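UDP-galactopyranose mutase (Deinococcus radiodurans, PDB 3HDQ) probably interconverts UDP-galactopyranose and UDP-galactofuranose, using a bound FAD cofactor. Local coordinates at residues A[78-92]-A[210-222]. Residues are numbered along the deposited sequence; the frame is centred on the assembly and turned at random.
Sequences LIHPYGPHIFHTNSK and FADTYQAMPLHGY. With FAD (flavin-adenine dinucleotide), chain L.
The imidazole of His88 lies flat against the ring of Phe210, centroids 3.6 Å apart and planes 14° from parallel, with CD2 over the centre of the phenyl ring. CG of His88 sits between its backbone N and carbonyl carbon (chi1 61°), which brings ND1 to Asp212: ND1 donates to OD1 at 2.6 Å, in the imidazole plane but from above the carboxylate plane. Stack and bond together fix the rotation of the imidazole. Beside this pair, Thr89 and Tyr214 form an antiparallel hydrogen-bonded pair, and Asn90 OD1 accepts from Thr213 N at 3.0 Å.

Nearer the flavin, Tyr222 OH donates to His85 O (2.7 Å) from above the carbonyl plane, while the Tyr222 edge points at the His80 face. Ile86 N donates to FAD O4 and Ile86 O accepts from FAD N3, both at 2.9 Å. One face of the His85 ring packs against the flavin, FAD C5X over its centre; ND1 donates a hydrogen bond to Gly83 O, and NE2 and FAD O2' share another (3.1 Å). An alanine in place of His85 would probably leave that ribityl hydroxyl without this partner and the flavin around C5X without its packed ring. Phe210 also touches the bound UDP-galactose, so the contact joins the FAD and substrate sites.

Strand 88-89 edges a three-stranded antiparallel sheet with 214-218 central and 104-106 beyond; Phe87 packs on helices 92-99 and 373-388, and Met217 touches helix 309-313.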
ATOM      1  N   LEU A  78      -7.689  -9.598  -2.944  1.00 23.62           N
ATOM      2  CA  LEU A  78      -8.057  -8.204  -2.722  1.00 22.54           C
ATOM      3  C   LEU A  78      -9.273  -8.107  -1.801  1.00 21.85           C
ATOM      4  O   LEU A  78     -10.334  -8.611  -2.139  1.00 26.91           O
ATOM      5  CB  LEU A  78      -8.364  -7.533  -4.061  1.00 20.62           C
ATOM      6  CG  LEU A  78      -8.690  -6.037  -4.056  1.00 21.69           C
ATOM      7  CD1 LEU A  78      -7.519  -5.209  -3.504  1.00 19.35           C
ATOM      8  CD2 LEU A  78      -9.056  -5.588  -5.459  1.00 21.61           C
ATOM      9  N   ILE A  79      -9.116  -7.475  -0.636  1.00 24.64           N
ATOM     10  CA  ILE A  79     -10.201  -7.372   0.348  1.00 22.37           C
ATOM     11  C   ILE A  79     -10.436  -5.945   0.828  1.00 25.04           C
ATOM     12  O   ILE A  79      -9.634  -5.037   0.567  1.00 25.31           O
ATOM     13  CB  ILE A  79      -9.892  -8.174   1.614  1.00 26.90           C
ATOM     14  CG1 ILE A  79      -8.681  -7.542   2.318  1.00 27.20           C
ATOM     15  CG2 ILE A  79      -9.683  -9.639   1.277  1.00 19.95           C
ATOM     16  CD1 ILE A  79      -8.409  -8.043   3.694  1.00 22.70           C
ATOM     17  N   HIS A  80     -11.538  -5.755   1.543  1.00 24.25           N
ATOM     18  CA  HIS A  80     -11.801  -4.488   2.234  1.00 25.96           C
ATOM     19  C   HIS A  80     -11.718  -4.716   3.738  1.00 26.58           C
ATOM     20  O   HIS A  80     -12.623  -5.306   4.335  1.00 27.28           O
ATOM     21  CB  HIS A  80     -13.182  -3.938   1.875  1.00 24.50           C
ATOM     22  CG  HIS A  80     -13.445  -3.874   0.402  1.00 24.65           C
ATOM     23  ND1 HIS A  80     -14.671  -3.520  -0.121  1.00 22.87           N
ATOM     24  CD2 HIS A  80     -12.642  -4.131  -0.660  1.00 20.77           C
ATOM     25  CE1 HIS A  80     -14.612  -3.553  -1.441  1.00 24.94           C
ATOM     26  NE2 HIS A  80     -13.391  -3.921  -1.794  1.00 22.70           N
ATOM     27  N   PRO A  81     -10.630  -4.259   4.362  1.00 25.83           N
ATOM     28  CA  PRO A  81     -10.465  -4.514   5.800  1.00 30.97           C
ATOM     29  C   PRO A  81     -11.642  -4.026   6.653  1.00 28.16           C
ATOM     30  O   PRO A  81     -11.877  -4.624   7.703  1.00 25.74           O
ATOM     31  CB  PRO A  81      -9.184  -3.745   6.162  1.00 25.80           C
ATOM     32  CG  PRO A  81      -8.432  -3.634   4.853  1.00 30.95           C
ATOM     33  CD  PRO A  81      -9.499  -3.516   3.783  1.00 24.28           C
ATOM     34  N   TYR A  82     -12.365  -2.992   6.221  1.00 23.68           N
ATOM     35  CA  TYR A  82     -13.447  -2.430   7.049  1.00 26.14           C
ATOM     36  C   TYR A  82     -14.853  -2.727   6.536  1.00 31.17           C
ATOM     37  O   TYR A  82     -15.767  -1.901   6.681  1.00 27.86           O
ATOM     38  CB  TYR A  82     -13.287  -0.914   7.219  1.00 27.19           C
ATOM     39  CG  TYR A  82     -11.905  -0.506   7.649  1.00 25.27           C
ATOM     40  CD1 TYR A  82     -10.968  -0.063   6.718  1.00 26.60           C
ATOM     41  CD2 TYR A  82     -11.524  -0.568   8.984  1.00 36.27           C
ATOM     42  CE1 TYR A  82      -9.687   0.297   7.102  1.00 27.59           C
ATOM     43  CE2 TYR A  82     -10.240  -0.198   9.386  1.00 34.37           C
ATOM     44  CZ  TYR A  82      -9.323   0.224   8.434  1.00 34.90           C
ATOM     45  OH  TYR A  82      -8.049   0.588   8.815  1.00 34.94           O
ATOM     46  N   GLY A  83     -15.030  -3.903   5.939  1.00 28.73           N
ATOM     47  CA  GLY A  83     -16.334  -4.300   5.444  1.00 28.16           C
ATOM     48  C   GLY A  83     -16.521  -3.971   3.978  1.00 26.83           C
ATOM     49  O   GLY A  83     -15.818  -3.129   3.430  1.00 33.45           O
ATOM     50  N   PRO A  84     -17.489  -4.623   3.338  1.00 29.00           N
ATOM     51  CA  PRO A  84     -17.682  -4.490   1.891  1.00 29.42           C
ATOM     52  C   PRO A  84     -18.042  -3.057   1.511  1.00 29.31           C
ATOM     53  O   PRO A  84     -18.972  -2.486   2.082  1.00 29.49           O
ATOM     54  CB  PRO A  84     -18.877  -5.401   1.623  1.00 26.10           C
ATOM     55  CG  PRO A  84     -19.643  -5.410   2.918  1.00 29.74           C
ATOM     56  CD  PRO A  84     -18.613  -5.311   3.999  1.00 30.81           C
ATOM     57  N   HIS A  85     -17.307  -2.479   0.567  1.00 27.21           N
ATOM     58  CA  HIS A  85     -17.664  -1.174   0.007  1.00 25.29           C
ATOM     59  C   HIS A  85     -18.029  -1.262  -1.479  1.00 28.83           C
ATOM     60  O   HIS A  85     -17.165  -1.484  -2.327  1.00 23.90           O
ATOM     61  CB  HIS A  85     -16.532  -0.178   0.235  1.00 26.18           C
ATOM     62  CG  HIS A  85     -16.431   0.278   1.656  1.00 30.38           C
ATOM     63  ND1 HIS A  85     -16.241  -0.597   2.704  1.00 31.00           N
ATOM     64  CD2 HIS A  85     -16.522   1.512   2.206  1.00 25.44           C
ATOM     65  CE1 HIS A  85     -16.218   0.078   3.839  1.00 28.71           C
ATOM     66  NE2 HIS A  85     -16.383   1.358   3.563  1.00 26.69           N
ATOM     67  N   ILE A  86     -19.318  -1.111  -1.778  1.00 25.65           N
ATOM     68  CA  ILE A  86     -19.800  -1.193  -3.147  1.00 22.71           C
ATOM     69  C   ILE A  86     -20.128   0.220  -3.659  1.00 28.07           C
ATOM     70  O   ILE A  86     -20.998   0.904  -3.107  1.00 28.00           O
ATOM     71  CB  ILE A  86     -21.053  -2.120  -3.270  1.00 26.53           C
ATOM     72  CG1 ILE A  86     -20.738  -3.570  -2.879  1.00 25.68           C
ATOM     73  CG2 ILE A  86     -21.582  -2.116  -4.691  1.00 30.90           C
ATOM     74  CD1 ILE A  86     -20.646  -3.823  -1.400  1.00 25.58           C
ATOM     75  N   PHE A  87     -19.434   0.671  -4.700  1.00 20.83           N
ATOM     76  CA  PHE A  87     -19.677   2.025  -5.177  1.00 23.68           C
ATOM     77  C   PHE A  87     -20.930   2.132  -6.038  1.00 26.30           C
ATOM     78  O   PHE A  87     -21.143   1.332  -6.950  1.00 23.55           O
ATOM     79  CB  PHE A  87     -18.486   2.627  -5.933  1.00 23.37           C
ATOM     80  CG  PHE A  87     -18.726   4.054  -6.344  1.00 27.00           C
ATOM     81  CD1 PHE A  87     -18.541   5.087  -5.437  1.00 20.44           C
ATOM     82  CD2 PHE A  87     -19.203   4.360  -7.613  1.00 24.23           C
ATOM     83  CE1 PHE A  87     -18.802   6.407  -5.801  1.00 24.16           C
ATOM     84  CE2 PHE A  87     -19.457   5.671  -7.984  1.00 24.63           C
ATOM     85  CZ  PHE A  87     -19.259   6.699  -7.074  1.00 23.04           C
ATOM     86  N   HIS A  88     -21.766   3.120  -5.739  1.00 23.06           N
ATOM     87  CA  HIS A  88     -22.984   3.332  -6.510  1.00 25.57           C
ATOM     88  C   HIS A  88     -23.401   4.785  -6.460  1.00 24.66           C
ATOM     89  O   HIS A  88     -23.317   5.423  -5.422  1.00 24.21           O
ATOM     90  CB  HIS A  88     -24.125   2.440  -6.006  1.00 19.59           C
ATOM     91  CG  HIS A  88     -24.500   2.689  -4.579  1.00 25.64           C
ATOM     92  ND1 HIS A  88     -25.527   3.535  -4.218  1.00 24.13           N
ATOM     93  CD2 HIS A  88     -23.980   2.213  -3.423  1.00 24.11           C
ATOM     94  CE1 HIS A  88     -25.624   3.567  -2.901  1.00 24.50           C
ATOM     95  NE2 HIS A  88     -24.694   2.777  -2.394  1.00 23.96           N
ATOM     96  N   THR A  89     -23.862   5.321  -7.577  1.00 23.64           N
ATOM     97  CA  THR A  89     -24.381   6.675  -7.533  1.00 26.29           C
ATOM     98  C   THR A  89     -25.413   6.951  -8.619  1.00 29.45           C
ATOM     99  O   THR A  89     -25.470   6.245  -9.635  1.00 25.74           O
ATOM    100  CB  THR A  89     -23.249   7.721  -7.621  1.00 24.45           C
ATOM    101  OG1 THR A  89     -23.776   9.027  -7.342  1.00 27.90           O
ATOM    102  CG2 THR A  89     -22.611   7.702  -9.001  1.00 23.71           C
ATOM    103  N   ASN A  90     -26.234   7.972  -8.371  1.00 24.41           N
ATOM    104  CA  ASN A  90     -27.110   8.535  -9.388  1.00 28.30           C
ATOM    105  C   ASN A  90     -26.548   9.833  -9.943  1.00 29.85           C
ATOM    106  O   ASN A  90     -27.092  10.384 -10.900  1.00 29.76           O
ATOM    107  CB  ASN A  90     -28.508   8.785  -8.823  1.00 33.21           C
ATOM    108  CG  ASN A  90     -29.322   7.511  -8.708  1.00 37.22           C
ATOM    109  OD1 ASN A  90     -29.439   6.748  -9.674  1.00 29.06           O
ATOM    110  ND2 ASN A  90     -29.879   7.264  -7.518  1.00 28.55           N
ATOM    111  N   SER A  91     -25.465  10.330  -9.340  1.00 26.29           N
ATOM    112  CA  SER A  91     -24.885  11.595  -9.781  1.00 26.70           C
ATOM    113  C   SER A  91     -23.833  11.372 -10.850  1.00 28.63           C
ATOM    114  O   SER A  91     -22.791  10.766 -10.603  1.00 26.32           O
ATOM    115  CB  SER A  91     -24.292  12.357  -8.607  1.00 26.29           C
ATOM    116  OG  SER A  91     -25.144  12.217  -7.481  1.00 36.67           O
ATOM    117  N   LYS A  92     -24.109  11.885 -12.039  1.00 25.78           N
ATOM    118  CA  LYS A  92     -23.217  11.718 -13.169  1.00 28.33           C
ATOM    119  C   LYS A  92     -21.892  12.442 -12.912  1.00 34.48           C
ATOM    120  O   LYS A  92     -20.821  11.942 -13.279  1.00 30.62           O
ATOM    121  CB  LYS A  92     -23.915  12.198 -14.443  1.00 31.62           C
ATOM    122  CG  LYS A  92     -23.087  12.220 -15.706  1.00 32.47           C
ATOM    123  CD  LYS A  92     -23.977  12.644 -16.871  1.00 33.91           C
ATOM    124  CE  LYS A  92     -23.234  12.655 -18.185  1.00 47.03           C
ATOM    125  NZ  LYS A  92     -22.098  13.621 -18.135  1.00 50.21           N
ATOM    126  N   PHE A 210     -29.153  -1.998  -5.153  1.00 22.96           N
ATOM    127  CA  PHE A 210     -29.290  -0.603  -5.557  1.00 20.69           C
ATOM    128  C   PHE A 210     -29.866  -0.524  -6.949  1.00 25.89           C
ATOM    129  O   PHE A 210     -29.566  -1.368  -7.799  1.00 27.94           O
ATOM    130  CB  PHE A 210     -27.931   0.110  -5.581  1.00 27.00           C
ATOM    131  CG  PHE A 210     -27.096  -0.137  -4.364  1.00 29.53           C
ATOM    132  CD1 PHE A 210     -25.959  -0.928  -4.435  1.00 22.66           C
ATOM    133  CD2 PHE A 210     -27.452   0.407  -3.145  1.00 25.46           C
ATOM    134  CE1 PHE A 210     -25.188  -1.173  -3.310  1.00 27.33           C
ATOM    135  CE2 PHE A 210     -26.682   0.167  -2.009  1.00 29.69           C
ATOM    136  CZ  PHE A 210     -25.544  -0.623  -2.093  1.00 24.33           C
ATOM    137  N   ALA A 211     -30.649   0.519  -7.200  1.00 27.85           N
ATOM    138  CA  ALA A 211     -31.197   0.760  -8.534  1.00 28.85           C
ATOM    139  C   ALA A 211     -30.556   1.968  -9.192  1.00 22.98           C
ATOM    140  O   ALA A 211     -31.038   2.443 -10.217  1.00 31.14           O
ATOM    141  CB  ALA A 211     -32.714   0.945  -8.466  1.00 29.87           C
ATOM    142  N   ASP A 212     -29.471   2.461  -8.607  1.00 21.43           N
ATOM    143  CA  ASP A 212     -28.789   3.645  -9.125  1.00 25.80           C
ATOM    144  C   ASP A 212     -28.334   3.455 -10.578  1.00 28.32           C
ATOM    145  O   ASP A 212     -28.090   2.328 -11.021  1.00 22.84           O
ATOM    146  CB  ASP A 212     -27.543   3.975  -8.289  1.00 25.40           C
ATOM    147  CG  ASP A 212     -27.813   4.054  -6.786  1.00 28.69           C
ATOM    148  OD1 ASP A 212     -26.952   4.615  -6.067  1.00 34.91           O
ATOM    149  OD2 ASP A 212     -28.849   3.558  -6.306  1.00 33.28           O
ATOM    150  N   THR A 213     -28.184   4.574 -11.286  1.00 23.93           N
ATOM    151  CA  THR A 213     -27.708   4.610 -12.671  1.00 24.86           C
ATOM    152  C   THR A 213     -26.258   4.116 -12.884  1.00 26.48           C
ATOM    153  O   THR A 213     -25.980   3.369 -13.831  1.00 27.69           O
ATOM    154  CB  THR A 213     -27.822   6.049 -13.228  1.00 26.32           C
ATOM    155  OG1 THR A 213     -29.145   6.542 -12.986  1.00 31.43           O
ATOM    156  CG2 THR A 213     -27.532   6.094 -14.734  1.00 22.25           C
ATOM    157  N   TYR A 214     -25.341   4.548 -12.022  1.00 26.94           N
ATOM    158  CA  TYR A 214     -23.924   4.174 -12.132  1.00 25.79           C
ATOM    159  C   TYR A 214     -23.536   3.209 -11.030  1.00 25.65           C
ATOM    160  O   TYR A 214     -23.441   3.596  -9.866  1.00 26.59           O
ATOM    161  CB  TYR A 214     -23.024   5.415 -12.090  1.00 20.75           C
ATOM    162  CG  TYR A 214     -23.459   6.450 -13.103  1.00 27.84           C
ATOM    163  CD1 TYR A 214     -24.242   7.537 -12.723  1.00 28.52           C
ATOM    164  CD2 TYR A 214     -23.133   6.313 -14.450  1.00 24.25           C
ATOM    165  CE1 TYR A 214     -24.666   8.480 -13.649  1.00 28.56           C
ATOM    166  CE2 TYR A 214     -23.551   7.241 -15.384  1.00 28.10           C
ATOM    167  CZ  TYR A 214     -24.317   8.328 -14.979  1.00 35.12           C
ATOM    168  OH  TYR A 214     -24.740   9.256 -15.907  1.00 38.73           O
ATOM    169  N   GLN A 215     -23.326   1.948 -11.402  1.00 24.81           N
ATOM    170  CA  GLN A 215     -22.876   0.926 -10.462  1.00 23.08           C
ATOM    171  C   GLN A 215     -21.629   0.238 -11.003  1.00 24.51           C
ATOM    172  O   GLN A 215     -21.680  -0.451 -12.034  1.00 28.01           O
ATOM    173  CB  GLN A 215     -23.992  -0.084 -10.184  1.00 21.89           C
ATOM    174  CG  GLN A 215     -25.275   0.541  -9.634  1.00 23.43           C
ATOM    175  CD  GLN A 215     -26.317  -0.494  -9.200  1.00 26.73           C
ATOM    176  OE1 GLN A 215     -25.990  -1.502  -8.566  1.00 24.76           O
ATOM    177  NE2 GLN A 215     -27.583  -0.236  -9.532  1.00 25.05           N
ATOM    178  N   ALA A 216     -20.512   0.426 -10.309  1.00 21.73           N
ATOM    179  CA  ALA A 216     -19.226  -0.078 -10.782  1.00 24.26           C
ATOM    180  C   ALA A 216     -18.135   0.047  -9.718  1.00 24.81           C
ATOM    181  O   ALA A 216     -18.163   0.943  -8.886  1.00 26.73           O
ATOM    182  CB  ALA A 216     -18.815   0.644 -12.070  1.00 20.26           C
ATOM    183  N   MET A 217     -17.178  -0.869  -9.751  1.00 24.53           N
ATOM    184  CA  MET A 217     -16.112  -0.902  -8.771  1.00 23.71           C
ATOM    185  C   MET A 217     -14.807  -0.396  -9.392  1.00 23.26           C
ATOM    186  O   MET A 217     -14.538  -0.643 -10.565  1.00 21.77           O
ATOM    187  CB  MET A 217     -15.933  -2.330  -8.230  1.00 23.64           C
ATOM    188  CG  MET A 217     -17.086  -2.828  -7.363  1.00 22.91           C
ATOM    189  SD  MET A 217     -17.256  -1.962  -5.783  1.00 24.85           S
ATOM    190  CE  MET A 217     -15.636  -2.236  -5.066  1.00 22.88           C
ATOM    191  N   PRO A 218     -14.011   0.351  -8.611  1.00 22.40           N
ATOM    192  CA  PRO A 218     -12.709   0.782  -9.122  1.00 24.06           C
ATOM    193  C   PRO A 218     -11.918  -0.433  -9.619  1.00 25.46           C
ATOM    194  O   PRO A 218     -11.683  -1.382  -8.856  1.00 21.60           O
ATOM    195  CB  PRO A 218     -12.050   1.418  -7.898  1.00 21.78           C
ATOM    196  CG  PRO A 218     -13.195   1.938  -7.094  1.00 25.05           C
ATOM    197  CD  PRO A 218     -14.323   0.944  -7.298  1.00 21.47           C
ATOM    198  N   LEU A 219     -11.533  -0.401 -10.893  1.00 23.38           N
ATOM    199  CA  LEU A 219     -10.956  -1.573 -11.551  1.00 24.93           C
ATOM    200  C   LEU A 219      -9.813  -2.232 -10.759  1.00 27.09           C
ATOM    201  O   LEU A 219      -9.749  -3.461 -10.659  1.00 22.41           O
ATOM    202  CB  LEU A 219     -10.523  -1.250 -12.981  1.00 20.50           C
ATOM    203  CG  LEU A 219      -9.988  -2.435 -13.802  1.00 26.57           C
ATOM    204  CD1 LEU A 219     -11.062  -3.492 -13.979  1.00 25.73           C
ATOM    205  CD2 LEU A 219      -9.492  -1.979 -15.163  1.00 23.49           C
ATOM    206  N   HIS A 220      -8.930  -1.431 -10.174  1.00 21.94           N
ATOM    207  CA  HIS A 220      -7.855  -2.006  -9.370  1.00 20.46           C
ATOM    208  C   HIS A 220      -7.986  -1.707  -7.885  1.00 22.15           C
ATOM    209  O   HIS A 220      -7.002  -1.744  -7.138  1.00 20.27           O
ATOM    210  CB  HIS A 220      -6.502  -1.562  -9.909  1.00 24.22           C
ATOM    211  CG  HIS A 220      -6.356  -1.781 -11.383  1.00 27.51           C
ATOM    212  ND1 HIS A 220      -6.377  -3.034 -11.955  1.00 29.34           N
ATOM    213  CD2 HIS A 220      -6.199  -0.904 -12.404  1.00 22.78           C
ATOM    214  CE1 HIS A 220      -6.242  -2.921 -13.265  1.00 22.82           C
ATOM    215  NE2 HIS A 220      -6.122  -1.639 -13.557  1.00 23.61           N
ATOM    216  N   GLY A 221      -9.214  -1.412  -7.465  1.00 21.09           N
ATOM    217  CA  GLY A 221      -9.509  -1.175  -6.069  1.00 19.93           C
ATOM    218  C   GLY A 221      -9.456   0.289  -5.669  1.00 23.77           C
ATOM    219  O   GLY A 221      -8.951   1.135  -6.405  1.00 23.63           O
ATOM    220  N   TYR A 222      -9.987   0.581  -4.490  1.00 21.91           N
ATOM    221  CA  TYR A 222     -10.041   1.938  -3.963  1.00 22.34           C
ATOM    222  C   TYR A 222      -8.667   2.544  -3.705  1.00 19.67           C
ATOM    223  O   TYR A 222      -8.421   3.703  -4.017  1.00 21.12           O
ATOM    224  CB  TYR A 222     -10.847   1.945  -2.654  1.00 26.18           C
ATOM    225  CG  TYR A 222     -12.311   1.628  -2.862  1.00 24.19           C
ATOM    226  CD1 TYR A 222     -12.808   0.352  -2.634  1.00 21.47           C
ATOM    227  CD2 TYR A 222     -13.186   2.605  -3.314  1.00 21.85           C
ATOM    228  CE1 TYR A 222     -14.145   0.069  -2.837  1.00 24.80           C
ATOM    229  CE2 TYR A 222     -14.517   2.333  -3.524  1.00 24.50           C
ATOM    230  CZ  TYR A 222     -14.996   1.064  -3.288  1.00 26.37           C
ATOM    231  OH  TYR A 222     -16.331   0.800  -3.501  1.00 26.22           O
TER
HETATM  232  PA  FAD L 450     -13.858   8.053   6.807  1.00 29.25           P
HETATM  233  O1A FAD L 450     -13.606   7.008   5.888  1.00 29.34           O
HETATM  234  O2A FAD L 450     -14.295   7.506   8.024  1.00 34.04           O
HETATM  235  O5B FAD L 450     -12.514   8.794   7.001  1.00 32.32           O
HETATM  236  C5B FAD L 450     -12.258   9.715   7.993  1.00 23.01           C
HETATM  237  C4B FAD L 450     -10.822   9.561   8.374  1.00 28.61           C
HETATM  238  O4B FAD L 450     -10.493  10.471   9.361  1.00 28.89           O
HETATM  239  C3B FAD L 450     -10.611   8.194   8.978  1.00 29.11           C
HETATM  240  O3B FAD L 450      -9.751   7.401   8.231  1.00 28.51           O
HETATM  241  C2B FAD L 450     -10.021   8.471  10.320  1.00 31.51           C
HETATM  242  O2B FAD L 450      -8.981   7.601  10.554  1.00 32.88           O
HETATM  243  C1B FAD L 450      -9.568   9.896  10.204  1.00 27.65           C
HETATM  244  N9A FAD L 450      -9.476  10.538  11.511  1.00 33.02           N
HETATM  245  C8A FAD L 450     -10.416  10.657  12.455  1.00 35.17           C
HETATM  246  N7A FAD L 450      -9.930  11.293  13.491  1.00 33.20           N
HETATM  247  C5A FAD L 450      -8.667  11.594  13.238  1.00 36.02           C
HETATM  248  C6A FAD L 450      -7.682  12.241  13.950  1.00 32.29           C
HETATM  249  N6A FAD L 450      -7.955  12.844  15.056  1.00 35.26           N
HETATM  250  N1A FAD L 450      -6.451  12.403  13.422  1.00 36.68           N
HETATM  251  C2A FAD L 450      -6.176  11.914  12.195  1.00 31.95           C
HETATM  252  N3A FAD L 450      -7.142  11.281  11.499  1.00 28.63           N
HETATM  253  C4A FAD L 450      -8.361  11.109  12.004  1.00 33.59           C
HETATM  254  N1  FAD L 450     -20.663   3.348   1.191  1.00 28.21           N
HETATM  255  C2  FAD L 450     -21.101   3.071  -0.041  1.00 27.59           C
HETATM  256  O2  FAD L 450     -21.315   3.937  -0.835  1.00 26.62           O
HETATM  257  N3  FAD L 450     -21.287   1.789  -0.373  1.00 31.22           N
HETATM  258  C4  FAD L 450     -21.034   0.802   0.520  1.00 32.08           C
HETATM  259  O4  FAD L 450     -21.194  -0.338   0.239  1.00 28.01           O
HETATM  260  C4X FAD L 450     -20.608   1.108   1.759  1.00 28.82           C
HETATM  261  N5  FAD L 450     -20.376   0.117   2.643  1.00 30.04           N
HETATM  262  C5X FAD L 450     -19.945   0.423   3.883  1.00 32.63           C
HETATM  263  C6  FAD L 450     -19.699  -0.595   4.773  1.00 29.98           C
HETATM  264  C7  FAD L 450     -19.260  -0.298   6.032  1.00 30.78           C
HETATM  265  C7M FAD L 450     -18.998  -1.377   7.000  1.00 25.16           C
HETATM  266  C8  FAD L 450     -19.052   1.001   6.399  1.00 29.00           C
HETATM  267  C8M FAD L 450     -18.585   1.268   7.780  1.00 28.45           C
HETATM  268  C9  FAD L 450     -19.293   2.020   5.501  1.00 29.23           C
HETATM  269  C9A FAD L 450     -19.748   1.741   4.237  1.00 28.48           C
HETATM  270  N10 FAD L 450     -19.983   2.734   3.331  1.00 30.45           N
HETATM  271  C10 FAD L 450     -20.419   2.399   2.099  1.00 27.35           C
HETATM  272  C1' FAD L 450     -19.897   4.169   3.703  1.00 31.02           C
HETATM  273  C2' FAD L 450     -18.522   4.762   3.504  1.00 31.73           C
HETATM  274  O2' FAD L 450     -17.678   4.067   4.349  1.00 37.30           O
HETATM  275  C3' FAD L 450     -18.445   6.241   3.867  1.00 40.22           C
HETATM  276  O3' FAD L 450     -19.196   7.062   3.087  1.00 51.24           O
HETATM  277  C4' FAD L 450     -17.110   6.793   3.524  1.00 35.77           C
HETATM  278  O4' FAD L 450     -16.240   5.709   3.637  1.00 27.59           O
HETATM  279  C5' FAD L 450     -16.814   7.913   4.476  1.00 36.74           C
HETATM  280  O5' FAD L 450     -15.850   8.806   4.056  1.00 32.02           O
HETATM  281  P   FAD L 450     -15.292   9.832   5.077  1.00 27.55           P
HETATM  282  O1P FAD L 450     -14.165  10.471   4.522  1.00 26.34           O
HETATM  283  O2P FAD L 450     -16.311  10.786   5.301  1.00 27.04           O
HETATM  284  O3P FAD L 450     -14.967   9.075   6.402  1.00 28.59           O